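Long-range contacts in lactate dehydrogenase, adjacent gene encodes predicted malate dehydrogenase (Cryptosporidium parvum, PDB 4ND2), which probably catalyses the NAD-dependent interconversion of (S)-lactate and pyruvate: residues A[76-81]-A[115-120]; A[152-157]-A[214-219]; A[172-177]-A[297-302]. All blocks are in the same frame, centred on the assembly; numbering follows the deposited sequence.

Overall arrangement
Contact 1 lies in the nucleotide-binding domain, contacts 2 and 3 in the catalytic domain, and cofactor analogue and pyruvate lie between the two. Contact 1 is centred about 24 Å from contact 2 and 23 Å from contact 3; it touches neither (nearest atoms about 10 and 7 Å apart) but shares the dinucleotide with contact 3, while contacts 2 and 3 share pyruvate. Contacts 2 and 3 are neighbours, centres 14 Å apart: helix 147-162 is followed in the chain by strand 169-174, and Phe-154 and Thr-216 pack on Val-173. Arg-153 of contact 2 and His-177 of contact 3, about 5 Å apart between side chains, approach pyruvate from its carboxylate and keto ends.

Contact 1 (A[76-81]-A[115-120]); sequences VIITAS and AFVICI. With A3D (3-acetylpyridine adenine dinucleotide), chain C.
Val-76 and Ile-78 make all four backbone hydrogen bonds between 76-81 and 115-120, each using its N-H and its carbonyl on the same neighbouring strand, the parallel pattern. Val-76 N donates to Phe-116 O at 2.9 Å and Val-76 O accepts from Ile-118 N; Ile-78 N then meets Ile-118 O, and Ile-120 N reaches Ile-78 O at 2.8 Å, in the carbonyl plane. The strand axes lie 4.7 Å apart at 18°. Two CA-H...O contacts fill in between, from Val-117 CA to Val-76 O and from Ile-77 CA to Ile-118 O.

Apolar packing covers both faces. On one, Val-76 CG2 sits 3.7 Å from Ala-115 CB. Ile-78, with CG1 beside its backbone N (chi1 -52°), sends CD1 obliquely across Val-117 to within 3.7 Å of Val-117 CG1, and Cys-119 SG also touches Ile-78 CD1. Helices 94-111 and 124-135 close this face. On the other, Ile-77 CG2 meets Ile-120 CD1 at 3.5 Å, while Thr-79 lies alongside Ile-120, pointing the same way, under helix 14-26; the Thr-79 hydroxyl is bonded to Gly-11 O.

Polar and van der Waals contacts to the cofactor analogue come from the residues just past the strand ends. Ser-81 OG is 3.0 Å from the ribose hydroxyl O3D and also pairs with Asn-97, Ala-80 CB lies against the adenine at N3A, and Ile-120 CG2 packs against ribose O4D and pyridine C2N. Strand 75-78, helix 94-111 and strand 116-119 form a beta-alpha-beta unit of the Rossmann fold, whose C-terminal strand ends line the dinucleotide site.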
# COMPACT_ATOMS: atom_id res chain seq x y z
N VAL A 76 -1.70 -14.82 18.31
CA VAL A 76 -0.44 -15.36 18.80
C VAL A 76 0.15 -16.24 17.70
O VAL A 76 -0.50 -17.19 17.26
CB VAL A 76 -0.62 -16.18 20.08
CG1 VAL A 76 0.70 -16.83 20.50
CG2 VAL A 76 -1.16 -15.31 21.21
N ILE A 77 1.36 -15.91 17.26
CA ILE A 77 2.05 -16.71 16.25
C ILE A 77 3.24 -17.40 16.90
O ILE A 77 4.13 -16.74 17.44
CB ILE A 77 2.51 -15.84 15.05
CG1 ILE A 77 1.33 -15.03 14.50
CG2 ILE A 77 3.11 -16.72 13.96
CD1 ILE A 77 1.71 -14.02 13.44
N ILE A 78 3.24 -18.73 16.86
CA ILE A 78 4.25 -19.54 17.56
C ILE A 78 5.33 -20.01 16.60
O ILE A 78 5.09 -20.83 15.71
CB ILE A 78 3.61 -20.77 18.25
CG1 ILE A 78 2.45 -20.33 19.14
CG2 ILE A 78 4.66 -21.52 19.08
CD1 ILE A 78 1.72 -21.47 19.83
N THR A 79 6.54 -19.48 16.78
CA THR A 79 7.70 -19.85 15.97
C THR A 79 8.78 -20.56 16.80
O THR A 79 9.78 -21.01 16.24
CB THR A 79 8.34 -18.61 15.31
OG1 THR A 79 9.16 -17.92 16.26
CG2 THR A 79 7.28 -17.66 14.78
N ALA A 80 8.57 -20.67 18.11
CA ALA A 80 9.60 -21.19 19.02
C ALA A 80 9.99 -22.61 18.66
O ALA A 80 9.14 -23.44 18.35
CB ALA A 80 9.11 -21.12 20.46
N SER A 81 11.29 -22.89 18.71
CA SER A 81 11.83 -24.17 18.29
C SER A 81 13.22 -24.41 18.85
O SER A 81 13.97 -23.46 19.10
CB SER A 81 11.89 -24.22 16.76
OG SER A 81 12.52 -25.41 16.30
N ALA A 115 -7.10 -15.52 22.24
CA ALA A 115 -6.30 -15.20 21.06
C ALA A 115 -6.50 -16.23 19.95
O ALA A 115 -6.78 -17.40 20.22
CB ALA A 115 -4.83 -15.11 21.43
N PHE A 116 -6.35 -15.78 18.71
CA PHE A 116 -6.29 -16.67 17.56
C PHE A 116 -4.84 -17.14 17.43
O PHE A 116 -3.94 -16.31 17.26
CB PHE A 116 -6.73 -15.94 16.29
CG PHE A 116 -6.76 -16.80 15.06
CD1 PHE A 116 -7.57 -17.93 15.00
CD2 PHE A 116 -6.00 -16.47 13.94
CE1 PHE A 116 -7.61 -18.72 13.87
CE2 PHE A 116 -6.04 -17.26 12.80
CZ PHE A 116 -6.85 -18.38 12.77
N VAL A 117 -4.61 -18.44 17.54
CA VAL A 117 -3.26 -18.99 17.57
C VAL A 117 -2.87 -19.59 16.23
O VAL A 117 -3.55 -20.49 15.73
CB VAL A 117 -3.10 -20.05 18.67
CG1 VAL A 117 -1.71 -20.67 18.65
CG2 VAL A 117 -3.40 -19.44 20.04
N ILE A 118 -1.77 -19.10 15.66
CA ILE A 118 -1.21 -19.63 14.42
C ILE A 118 0.15 -20.28 14.72
O ILE A 118 1.12 -19.59 15.03
CB ILE A 118 -1.01 -18.52 13.36
CG1 ILE A 118 -2.34 -17.82 13.05
CG2 ILE A 118 -0.41 -19.10 12.08
CD1 ILE A 118 -2.19 -16.48 12.36
N CYS A 119 0.21 -21.61 14.62
CA CYS A 119 1.45 -22.34 14.84
C CYS A 119 2.29 -22.40 13.58
O CYS A 119 1.76 -22.59 12.48
CB CYS A 119 1.16 -23.76 15.32
SG CYS A 119 0.31 -23.84 16.91
N ILE A 120 3.60 -22.21 13.73
CA ILE A 120 4.57 -22.40 12.65
C ILE A 120 5.58 -23.51 12.99
O ILE A 120 6.06 -24.20 12.10
CB ILE A 120 5.30 -21.08 12.31
CG1 ILE A 120 4.29 -20.00 11.94
CG2 ILE A 120 6.32 -21.30 11.19
CD1 ILE A 120 4.90 -18.66 11.59
PA A3D C . 15.22 -20.05 14.75
O1A A3D C . 15.82 -18.94 13.92
O2A A3D C . 16.13 -21.07 15.38
O5B A3D C . 14.34 -19.39 15.91
C5B A3D C . 13.78 -20.15 16.98
C4B A3D C . 13.64 -19.22 18.18
O4B A3D C . 12.86 -19.84 19.19
C3B A3D C . 14.99 -18.86 18.80
O3B A3D C . 15.20 -17.44 18.79
C2B A3D C . 14.91 -19.40 20.22
O2B A3D C . 15.57 -18.59 21.19
C1B A3D C . 13.41 -19.47 20.45
N9A A3D C . 13.03 -20.40 21.53
C8A A3D C . 13.59 -21.59 21.84
N7A A3D C . 12.94 -22.14 22.90
C5A A3D C . 11.96 -21.30 23.27
C6A A3D C . 10.91 -21.27 24.31
N6A A3D C . 10.78 -22.28 25.20
N1A A3D C . 10.09 -20.19 24.34
C2A A3D C . 10.20 -19.17 23.46
N3A A3D C . 11.14 -19.14 22.50
C4A A3D C . 12.02 -20.15 22.36
O3 A3D C . 14.12 -20.88 13.91
PN A3D C . 13.24 -20.28 12.70
O1N A3D C . 14.07 -20.30 11.45
O2N A3D C . 12.57 -19.00 13.12
O5D A3D C . 12.09 -21.40 12.58
C5D A3D C . 11.17 -21.57 13.66
C4D A3D C . 10.32 -22.82 13.49
O4D A3D C . 9.48 -22.68 12.34
C3D A3D C . 11.14 -24.09 13.28
O3D A3D C . 10.59 -25.15 14.05
C2D A3D C . 10.98 -24.41 11.81
O2D A3D C . 11.07 -25.80 11.50
C1D A3D C . 9.58 -23.88 11.56
N1N A3D C . 9.29 -23.61 10.15
C2N A3D C . 8.13 -24.08 9.65
C3N A3D C . 7.80 -23.86 8.32
C7N A3D C . 6.50 -24.37 7.76
O7N A3D C . 6.29 -24.22 6.57
C8N A3D C . 5.50 -25.05 8.65
C4N A3D C . 8.67 -23.15 7.51
C5N A3D C . 9.86 -22.68 8.04
C6N A3D C . 10.15 -22.93 9.38

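Contact 2 (A[152-157]-A[214-219]). With PYR (pyruvic acid), chain D.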
# COMPACT_ATOMS: atom_id res chain seq x y z
N SER A 152 1.59 -21.51 -2.23
CA SER A 152 2.31 -20.41 -2.87
C SER A 152 3.46 -20.91 -3.73
O SER A 152 3.69 -20.42 -4.84
CB SER A 152 2.83 -19.41 -1.83
OG SER A 152 1.76 -18.73 -1.19
N ARG A 153 4.19 -21.90 -3.22
CA ARG A 153 5.24 -22.56 -4.00
C ARG A 153 4.65 -23.24 -5.23
O ARG A 153 5.16 -23.09 -6.33
CB ARG A 153 6.00 -23.57 -3.13
CG ARG A 153 6.89 -22.92 -2.08
CD ARG A 153 7.24 -23.88 -0.96
NE ARG A 153 8.26 -23.32 -0.07
CZ ARG A 153 8.70 -23.91 1.04
NH1 ARG A 153 8.20 -25.08 1.43
NH2 ARG A 153 9.63 -23.32 1.78
N PHE A 154 3.57 -23.99 -5.02
CA PHE A 154 2.87 -24.71 -6.09
C PHE A 154 2.41 -23.73 -7.17
O PHE A 154 2.71 -23.92 -8.35
CB PHE A 154 1.69 -25.49 -5.47
CG PHE A 154 1.02 -26.48 -6.39
CD1 PHE A 154 1.72 -27.17 -7.38
CD2 PHE A 154 -0.33 -26.78 -6.22
CE1 PHE A 154 1.08 -28.09 -8.19
CE2 PHE A 154 -0.97 -27.70 -7.03
CZ PHE A 154 -0.26 -28.36 -8.02
N ARG A 155 1.72 -22.67 -6.76
CA ARG A 155 1.26 -21.62 -7.69
C ARG A 155 2.41 -20.95 -8.43
O ARG A 155 2.33 -20.69 -9.63
CB ARG A 155 0.49 -20.53 -6.93
CG ARG A 155 -0.84 -20.97 -6.35
CD ARG A 155 -1.39 -19.92 -5.40
NE ARG A 155 -1.96 -18.78 -6.12
CZ ARG A 155 -2.43 -17.68 -5.55
NH1 ARG A 155 -2.37 -17.52 -4.23
NH2 ARG A 155 -2.94 -16.72 -6.30
N THR A 156 3.48 -20.66 -7.70
CA THR A 156 4.66 -19.99 -8.25
C THR A 156 5.32 -20.82 -9.35
O THR A 156 5.68 -20.29 -10.40
CB THR A 156 5.68 -19.66 -7.14
OG1 THR A 156 5.09 -18.73 -6.23
CG2 THR A 156 6.96 -19.07 -7.70
N PHE A 157 5.46 -22.12 -9.10
CA PHE A 157 6.10 -23.02 -10.07
C PHE A 157 5.26 -23.17 -11.34
O PHE A 157 5.80 -23.21 -12.43
CB PHE A 157 6.38 -24.39 -9.44
CG PHE A 157 7.30 -24.35 -8.24
CD1 PHE A 157 8.29 -23.37 -8.12
CD2 PHE A 157 7.18 -25.30 -7.24
CE1 PHE A 157 9.13 -23.35 -7.02
CE2 PHE A 157 8.03 -25.28 -6.14
CZ PHE A 157 9.00 -24.30 -6.03
N CYS A 214 6.52 -32.61 -7.66
CA CYS A 214 7.71 -33.04 -6.94
C CYS A 214 8.47 -31.85 -6.34
O CYS A 214 8.89 -31.89 -5.19
CB CYS A 214 8.63 -33.83 -7.87
SG CYS A 214 10.19 -34.37 -7.12
N HIS A 215 8.64 -30.81 -7.15
CA HIS A 215 9.34 -29.59 -6.73
C HIS A 215 8.66 -28.95 -5.52
O HIS A 215 9.33 -28.51 -4.58
CB HIS A 215 9.40 -28.61 -7.90
CG HIS A 215 10.38 -27.49 -7.72
ND1 HIS A 215 10.44 -26.42 -8.59
CD2 HIS A 215 11.32 -27.26 -6.78
CE1 HIS A 215 11.39 -25.59 -8.20
NE2 HIS A 215 11.94 -26.08 -7.09
N THR A 216 7.33 -28.90 -5.55
CA THR A 216 6.54 -28.41 -4.43
C THR A 216 6.81 -29.22 -3.16
O THR A 216 7.01 -28.65 -2.08
CB THR A 216 5.03 -28.46 -4.75
OG1 THR A 216 4.77 -27.69 -5.92
CG2 THR A 216 4.20 -27.91 -3.59
N ARG A 217 6.84 -30.54 -3.29
CA ARG A 217 7.04 -31.43 -2.14
C ARG A 217 8.43 -31.29 -1.51
O ARG A 217 8.55 -31.35 -0.29
CB ARG A 217 6.77 -32.89 -2.52
CG ARG A 217 5.29 -33.16 -2.80
CD ARG A 217 5.07 -34.52 -3.45
NE ARG A 217 5.09 -35.62 -2.48
CZ ARG A 217 4.95 -36.91 -2.79
NH1 ARG A 217 4.77 -37.28 -4.06
NH2 ARG A 217 4.99 -37.83 -1.84
N ILE A 218 9.46 -31.10 -2.33
CA ILE A 218 10.84 -31.02 -1.83
C ILE A 218 11.37 -29.58 -1.69
O ILE A 218 12.55 -29.39 -1.37
CB ILE A 218 11.82 -31.84 -2.71
CG1 ILE A 218 11.88 -31.30 -4.16
CG2 ILE A 218 11.41 -33.31 -2.71
CD1 ILE A 218 12.95 -30.26 -4.41
N ALA A 219 10.51 -28.59 -1.91
CA ALA A 219 10.92 -27.19 -1.92
C ALA A 219 11.67 -26.76 -0.65
O ALA A 219 12.61 -25.97 -0.72
CB ALA A 219 9.72 -26.28 -2.15
C PYR D . 9.30 -25.45 4.81
O PYR D . 10.05 -24.61 4.28
OXT PYR D . 8.33 -25.94 4.19
CA PYR D . 9.55 -25.89 6.19
O3 PYR D . 8.70 -26.53 6.79
CB PYR D . 10.86 -25.56 6.84
O HOH W 1 6.43 -26.96 0.13
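Arg-153 reaches past Ala-219 to pyruvate, and its chain can be followed outward from the helix. CB points toward helix 206-227, and CG, beside the backbone N (chi1 -71°), starts an extended run to NE. Arg-153 CD then rests on Ala-219 CB at 3.7 Å, and that methyl also covers one face of the guanidinium. At the tip, the two terminal nitrogens fork onto the substrate carboxylate: Arg-153 NH2 donates to pyruvate O at 2.8 Å and Arg-153 NH1 to pyruvate OXT at 2.9 Å. These paired bonds make the substrate carboxylate site, and Arg-90 also bonds to pyruvate. NH1 has a second partner, a water in the guanidinium plane that lies 2.8 Å from Thr-216 O. A methyl over one face and bonds at the rim hold the group.

One turn on, Phe-157 and His-215 form an offset stack, centroids 3.7 Å apart and planes at 7°, with His-215 ND1 over the middle of the phenyl ring. His-215 NE2 is also hydrogen-bonded to Glu-222 OE2, further along its own helix. Thr-216 fits between the two phenylalanines: its OG1 lies at the edge of the Phe-157 ring and 3.4 Å from Phe-154 CD1, while bonded back to Ile-212 O in its own helix.

The helix segments, both of the alpha/beta C-terminal domain, cross at 141°, 9.1 Å apart at the closest point. Phe-154 and Thr-216 press on strand 169-174 and Pro-183, and a second subunit packs on helix 147-162, its Thr-49 and Val-53 against Thr-156 and Arg-155 and its His-50 against Arg-153.

Contact 3 (A[172-177]-A[297-302]). With PYR (pyruvic acid), chain D; A3D (3-acetylpyridine adenine dinucleotide), chain C.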
# COMPACT_ATOMS: atom_id res chain seq x y z
N ASN A 172 -4.07 -25.48 -4.97
CA ASN A 172 -4.09 -25.84 -3.56
C ASN A 172 -3.20 -27.04 -3.27
O ASN A 172 -3.12 -27.97 -4.07
CB ASN A 172 -5.52 -26.16 -3.13
CG ASN A 172 -6.36 -24.91 -2.93
OD1 ASN A 172 -6.06 -24.08 -2.07
ND2 ASN A 172 -7.41 -24.76 -3.73
N VAL A 173 -2.53 -26.97 -2.12
CA VAL A 173 -1.85 -28.12 -1.54
C VAL A 173 -2.61 -28.47 -0.27
O VAL A 173 -2.93 -27.58 0.53
CB VAL A 173 -0.38 -27.83 -1.21
CG1 VAL A 173 0.27 -29.02 -0.51
CG2 VAL A 173 0.39 -27.47 -2.47
N ILE A 174 -2.91 -29.75 -0.09
CA ILE A 174 -3.64 -30.23 1.08
C ILE A 174 -2.93 -31.41 1.73
O ILE A 174 -1.97 -31.94 1.18
CB ILE A 174 -5.09 -30.62 0.72
CG1 ILE A 174 -5.12 -31.71 -0.37
CG2 ILE A 174 -5.86 -29.39 0.25
CD1 ILE A 174 -6.50 -32.25 -0.65
N GLY A 175 -3.41 -31.80 2.91
CA GLY A 175 -2.81 -32.89 3.67
C GLY A 175 -1.78 -32.37 4.66
O GLY A 175 -1.72 -31.18 4.93
N GLY A 176 -0.98 -33.29 5.19
CA GLY A 176 0.06 -32.93 6.15
C GLY A 176 1.22 -32.19 5.50
O GLY A 176 1.56 -32.46 4.35
N HIS A 177 1.81 -31.27 6.25
CA HIS A 177 2.98 -30.52 5.79
C HIS A 177 4.22 -31.40 5.90
O HIS A 177 4.98 -31.33 6.87
CB HIS A 177 3.14 -29.24 6.61
CG HIS A 177 4.25 -28.35 6.14
ND1 HIS A 177 4.26 -27.77 4.89
CD2 HIS A 177 5.37 -27.91 6.76
CE1 HIS A 177 5.35 -27.03 4.75
NE2 HIS A 177 6.04 -27.10 5.87
N LYS A 297 -6.63 -41.08 -2.65
CA LYS A 297 -5.71 -42.10 -2.14
C LYS A 297 -4.43 -41.46 -1.58
O LYS A 297 -3.95 -41.86 -0.52
CB LYS A 297 -5.35 -43.11 -3.23
CG LYS A 297 -4.42 -44.23 -2.76
CD LYS A 297 -4.17 -45.24 -3.87
CE LYS A 297 -3.29 -46.38 -3.37
NZ LYS A 297 -3.25 -47.52 -4.32
N LEU A 298 -3.89 -40.48 -2.30
CA LEU A 298 -2.72 -39.75 -1.83
C LEU A 298 -3.01 -39.00 -0.53
O LEU A 298 -2.17 -38.96 0.36
CB LEU A 298 -2.20 -38.80 -2.91
CG LEU A 298 -1.62 -39.47 -4.16
CD1 LEU A 298 -1.45 -38.46 -5.28
CD2 LEU A 298 -0.30 -40.17 -3.86
N LEU A 299 -4.21 -38.42 -0.42
CA LEU A 299 -4.63 -37.75 0.81
C LEU A 299 -4.75 -38.75 1.97
O LEU A 299 -4.40 -38.43 3.11
CB LEU A 299 -5.95 -37.01 0.62
CG LEU A 299 -6.50 -36.23 1.82
CD1 LEU A 299 -5.48 -35.23 2.35
CD2 LEU A 299 -7.80 -35.53 1.46
N GLY A 300 -5.24 -39.95 1.66
CA GLY A 300 -5.29 -41.04 2.64
C GLY A 300 -3.91 -41.39 3.18
O GLY A 300 -3.74 -41.59 4.38
N GLU A 301 -2.93 -41.46 2.29
CA GLU A 301 -1.55 -41.75 2.67
C GLU A 301 -0.94 -40.62 3.52
O GLU A 301 -0.15 -40.88 4.42
CB GLU A 301 -0.69 -42.02 1.43
CG GLU A 301 -1.04 -43.34 0.75
CD GLU A 301 -0.39 -43.53 -0.61
OE1 GLU A 301 0.40 -42.66 -1.04
OE2 GLU A 301 -0.67 -44.55 -1.26
N SER A 302 -1.33 -39.38 3.22
CA SER A 302 -0.89 -38.23 4.02
C SER A 302 -1.45 -38.30 5.43
O SER A 302 -0.73 -38.07 6.40
CB SER A 302 -1.35 -36.92 3.36
OG SER A 302 -0.82 -35.79 4.05
C PYR D . 9.30 -25.45 4.81
O PYR D . 10.05 -24.61 4.28
OXT PYR D . 8.33 -25.94 4.19
CA PYR D . 9.55 -25.89 6.19
O3 PYR D . 8.70 -26.53 6.79
CB PYR D . 10.86 -25.56 6.84
PA A3D C . 15.22 -20.05 14.75
O1A A3D C . 15.82 -18.94 13.92
O2A A3D C . 16.13 -21.07 15.38
O5B A3D C . 14.34 -19.39 15.91
C5B A3D C . 13.78 -20.15 16.98
C4B A3D C . 13.64 -19.22 18.18
O4B A3D C . 12.86 -19.84 19.19
C3B A3D C . 14.99 -18.86 18.80
O3B A3D C . 15.20 -17.44 18.79
C2B A3D C . 14.91 -19.40 20.22
O2B A3D C . 15.57 -18.59 21.19
C1B A3D C . 13.41 -19.47 20.45
N9A A3D C . 13.03 -20.40 21.53
C8A A3D C . 13.59 -21.59 21.84
N7A A3D C . 12.94 -22.14 22.90
C5A A3D C . 11.96 -21.30 23.27
C6A A3D C . 10.91 -21.27 24.31
N6A A3D C . 10.78 -22.28 25.20
N1A A3D C . 10.09 -20.19 24.34
C2A A3D C . 10.20 -19.17 23.46
N3A A3D C . 11.14 -19.14 22.50
C4A A3D C . 12.02 -20.15 22.36
O3 A3D C . 14.12 -20.88 13.91
PN A3D C . 13.24 -20.28 12.70
O1N A3D C . 14.07 -20.30 11.45
O2N A3D C . 12.57 -19.00 13.12
O5D A3D C . 12.09 -21.40 12.58
C5D A3D C . 11.17 -21.57 13.66
C4D A3D C . 10.32 -22.82 13.49
O4D A3D C . 9.48 -22.68 12.34
C3D A3D C . 11.14 -24.09 13.28
O3D A3D C . 10.59 -25.15 14.05
C2D A3D C . 10.98 -24.41 11.81
O2D A3D C . 11.07 -25.80 11.50
C1D A3D C . 9.58 -23.88 11.56
N1N A3D C . 9.29 -23.61 10.15
C2N A3D C . 8.13 -24.08 9.65
C3N A3D C . 7.80 -23.86 8.32
C7N A3D C . 6.50 -24.37 7.76
O7N A3D C . 6.29 -24.22 6.57
C8N A3D C . 5.50 -25.05 8.65
C4N A3D C . 8.67 -23.15 7.51
C5N A3D C . 9.86 -22.68 8.04
C6N A3D C . 10.15 -22.93 9.38
O HOH W 2 1.77 -35.45 4.50
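Gly-175, in an extended conformation with positive phi (93°, psi -166°), passes 5.7 Å from Ser-302, CA to CA, where strand 169-174 of the lactate/malate dehydrogenase catalytic domain gives way to the loop carrying His-177, beside helix 293-314. Ser-302 turns its hydroxyl away from its own backbone N (chi1 -174°) and out to Gly-176. Gly-176 N donates to Ser-302 OG at 2.8 Å in a fairly straight bond, and a water bonds at 2.7 Å to Ser-302 OG and at 3.0 Å to Gly-176 O, closing a ring through Gly-176 itself, from N to O. Having no side chain, Gly-175 lets Ser-302 OG approach to 3.5 Å from its CA. One turn earlier in the helix, Leu-299 CD1 lies 3.8 Å from Gly-175 CA, and Leu-299 CD2 meets Ile-174 CD1 at 4.1 Å, the side chains crossing at about a right angle. Beyond the glycines the loop turns His-177, the probable proton acceptor, away from the helix. His-177 N bonds to Asp-125 OD2 and ND1 to Asp-150 OD2, which holds the ring in place; His-177 NE2 donates to pyruvate O3, which lies at the ring edge near its plane, at 2.9 Å.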